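Local coordinates for protein putative trimethylamine methyltransferase (Rhizobium meliloti, PDB 4YYC) that probably transfers methyl groups, as a member of the trimethylamine methyltransferase family, at residues A[143-146]-A[152-155]. Sequence-based numbering, arbitrary orientation.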
ATOM      1  N   PRO A 143      23.053   3.089   6.575  1.00 13.23           N
ATOM      2  CA  PRO A 143      23.017   3.611   7.949  1.00 13.65           C
ATOM      3  C   PRO A 143      24.306   3.446   8.767  1.00 14.03           C
ATOM      4  O   PRO A 143      24.906   2.385   8.805  1.00 14.43           O
ATOM      5  CB  PRO A 143      21.909   2.768   8.590  1.00 13.46           C
ATOM      6  CG  PRO A 143      20.973   2.551   7.460  1.00 13.22           C
ATOM      7  CD  PRO A 143      21.852   2.293   6.284  1.00 13.47           C
ATOM      8  N   PRO A 144      24.666   4.473   9.535  1.00 14.48           N
ATOM      9  CA  PRO A 144      25.801   4.346  10.440  1.00 15.12           C
ATOM     10  C   PRO A 144      25.438   3.798  11.800  1.00 14.85           C
ATOM     11  O   PRO A 144      26.322   3.449  12.568  1.00 15.26           O
ATOM     12  CB  PRO A 144      26.293   5.785  10.566  1.00 15.55           C
ATOM     13  CG  PRO A 144      25.123   6.626  10.313  1.00 15.86           C
ATOM     14  CD  PRO A 144      24.319   5.884   9.290  1.00 14.92           C
ATOM     15  N   PHE A 145      24.139   3.760  12.097  1.00 14.77           N
ATOM     16  CA  PHE A 145      23.648   3.206  13.352  1.00 15.24           C
ATOM     17  C   PHE A 145      22.866   1.941  13.119  1.00 14.64           C
ATOM     18  O   PHE A 145      22.274   1.737  12.059  1.00 14.00           O
ATOM     19  CB  PHE A 145      22.710   4.196  14.073  1.00 15.96           C
ATOM     20  CG  PHE A 145      23.371   5.478  14.498  1.00 17.54           C
ATOM     21  CD1 PHE A 145      24.131   5.534  15.663  1.00 19.16           C
ATOM     22  CD2 PHE A 145      23.263   6.601  13.709  1.00 18.25           C
ATOM     23  CE1 PHE A 145      24.734   6.744  16.039  1.00 20.54           C
ATOM     24  CE2 PHE A 145      23.869   7.799  14.074  1.00 19.97           C
ATOM     25  CZ  PHE A 145      24.604   7.858  15.232  1.00 20.35           C
ATOM     26  N   VAL A 146      22.849   1.099  14.147  1.00 14.67           N
ATOM     27  CA  VAL A 146      21.896  -0.009  14.211  1.00 14.95           C
ATOM     28  C   VAL A 146      20.975   0.153  15.396  1.00 15.33           C
ATOM     29  O   VAL A 146      21.325   0.835  16.385  1.00 15.06           O
ATOM     30  CB  VAL A 146      22.563  -1.407  14.276  1.00 15.54           C
ATOM     31  CG1 VAL A 146      23.359  -1.636  13.000  1.00 15.59           C
ATOM     32  CG2 VAL A 146      23.435  -1.559  15.519  1.00 16.18           C
ATOM     33  N   ASN A 152      19.364  -1.412  21.697  1.00 22.31           N
ATOM     34  CA  ASN A 152      20.252  -0.281  21.786  1.00 22.17           C
ATOM     35  C   ASN A 152      20.401   0.369  20.416  1.00 20.09           C
ATOM     36  O   ASN A 152      20.588  -0.333  19.394  1.00 19.36           O
ATOM     37  CB  ASN A 152      21.637  -0.712  22.216  1.00 23.86           C
ATOM     38  CG  ASN A 152      21.657  -1.446  23.545  1.00 26.71           C
ATOM     39  OD1 ASN A 152      22.090  -2.615  23.637  1.00 30.88           O
ATOM     40  ND2 ASN A 152      21.193  -0.793  24.560  1.00 26.99           N
ATOM     41  N   ARG A 153      20.314   1.692  20.389  1.00 18.58           N
ATOM     42  CA  ARG A 153      20.707   2.456  19.206  1.00 17.42           C
ATOM     43  C   ARG A 153      22.179   2.779  19.375  1.00 17.40           C
ATOM     44  O   ARG A 153      22.542   3.503  20.310  1.00 18.27           O
ATOM     45  CB  ARG A 153      19.903   3.734  19.076  1.00 17.46           C
ATOM     46  CG  ARG A 153      20.101   4.529  17.811  1.00 17.26           C
ATOM     47  CD  ARG A 153      19.299   5.805  17.833  1.00 17.80           C
ATOM     48  NE  ARG A 153      19.468   6.672  16.692  1.00 17.71           N
ATOM     49  CZ  ARG A 153      20.429   7.573  16.539  1.00 18.74           C
ATOM     50  NH1 ARG A 153      21.403   7.702  17.448  1.00 19.58           N
ATOM     51  NH2 ARG A 153      20.415   8.360  15.492  1.00 19.96           N
ATOM     52  N   ARG A 154      23.011   2.307  18.464  1.00 16.44           N
ATOM     53  CA  ARG A 154      24.461   2.461  18.618  1.00 16.72           C
ATOM     54  C   ARG A 154      25.129   2.442  17.263  1.00 16.75           C
ATOM     55  O   ARG A 154      24.517   2.003  16.280  1.00 15.37           O
ATOM     56  CB  ARG A 154      24.978   1.358  19.508  1.00 17.12           C
ATOM     57  CG  ARG A 154      24.697  -0.047  19.004  1.00 17.04           C
ATOM     58  CD  ARG A 154      25.510  -1.098  19.733  1.00 17.31           C
ATOM     59  NE  ARG A 154      25.140  -2.441  19.291  1.00 17.44           N
ATOM     60  CZ  ARG A 154      25.526  -2.998  18.131  1.00 17.37           C
ATOM     61  NH1 ARG A 154      26.305  -2.356  17.261  1.00 16.99           N
ATOM     62  NH2 ARG A 154      25.107  -4.203  17.825  1.00 17.58           N
ATOM     63  N   TYR A 155      26.408   2.835  17.177  1.00 17.39           N
ATOM     64  CA  TYR A 155      27.099   2.721  15.888  1.00 17.97           C
ATOM     65  C   TYR A 155      27.175   1.284  15.447  1.00 16.92           C
ATOM     66  O   TYR A 155      27.361   0.362  16.271  1.00 16.89           O
ATOM     67  CB  TYR A 155      28.548   3.266  15.980  1.00 19.82           C
ATOM     68  CG  TYR A 155      28.561   4.752  16.015  1.00 22.57           C
ATOM     69  CD1 TYR A 155      28.362   5.455  14.878  1.00 25.22           C
ATOM     70  CD2 TYR A 155      28.719   5.455  17.199  1.00 25.93           C
ATOM     71  CE1 TYR A 155      28.362   6.832  14.874  1.00 28.41           C
ATOM     72  CE2 TYR A 155      28.702   6.841  17.204  1.00 28.21           C
ATOM     73  CZ  TYR A 155      28.519   7.506  16.035  1.00 29.40           C
ATOM     74  OH  TYR A 155      28.496   8.870  15.928  1.00 35.07           O
TER
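Phe-145 and Val-146 pair with Tyr-155 and Arg-154 in an antiparallel beta hairpin near the protein surface, where strand 153-155 forms one edge, within this chain, of a small mixed sheet and strand 145-147 lies next to strand 401-403. Val-146 and Arg-154 form the hydrogen-bonded pair: Val-146 N donates to Arg-154 O at 2.9 Å (N-H...O 162°), and Arg-154 N returns a bond to Val-146 O at 3.1 Å. Phe-145 and Tyr-155 are the non-hydrogen-bonded pair, their CA atoms 4.3 Å apart. The Phe-145 ring sits between two flat groups of the neighbouring strand. Arg-153 lays its guanidinium over one ring face, CZ 4.0 Å from the Phe-145 centroid, in a cation-pi stack; a chi1 of -173°, which sets CG opposite the backbone N, and an extended chain bring it there. On the other side, the Tyr-155 ring makes an offset stack with planes 28° apart, and CE1 of Phe-145 meets CE1 of Tyr-155 at 3.8 Å. A flat, apolar phenylalanine suits both partners; with alanine in its place, the Arg-153 guanidinium and the Tyr-155 ring are likely to lose the surface they stack on. Among the residues beyond the hairpin, Glu-397 forms a salt bridge with Arg-153, which also makes a cation-pi contact with Phe-470 of the second subunit. Beta-branched Val-146 suits a strand and presses CG2 over the Arg-154 guanidinium, 3.5 Å from NH1, while Asp-148 and Asp-160 pair with that arginine's charge. Each arginine thus lays a flat face on an apolar neighbour while carboxylates outside the two paired segments balance its charge, consistent with strands joined by stacking as well as by backbone bonds.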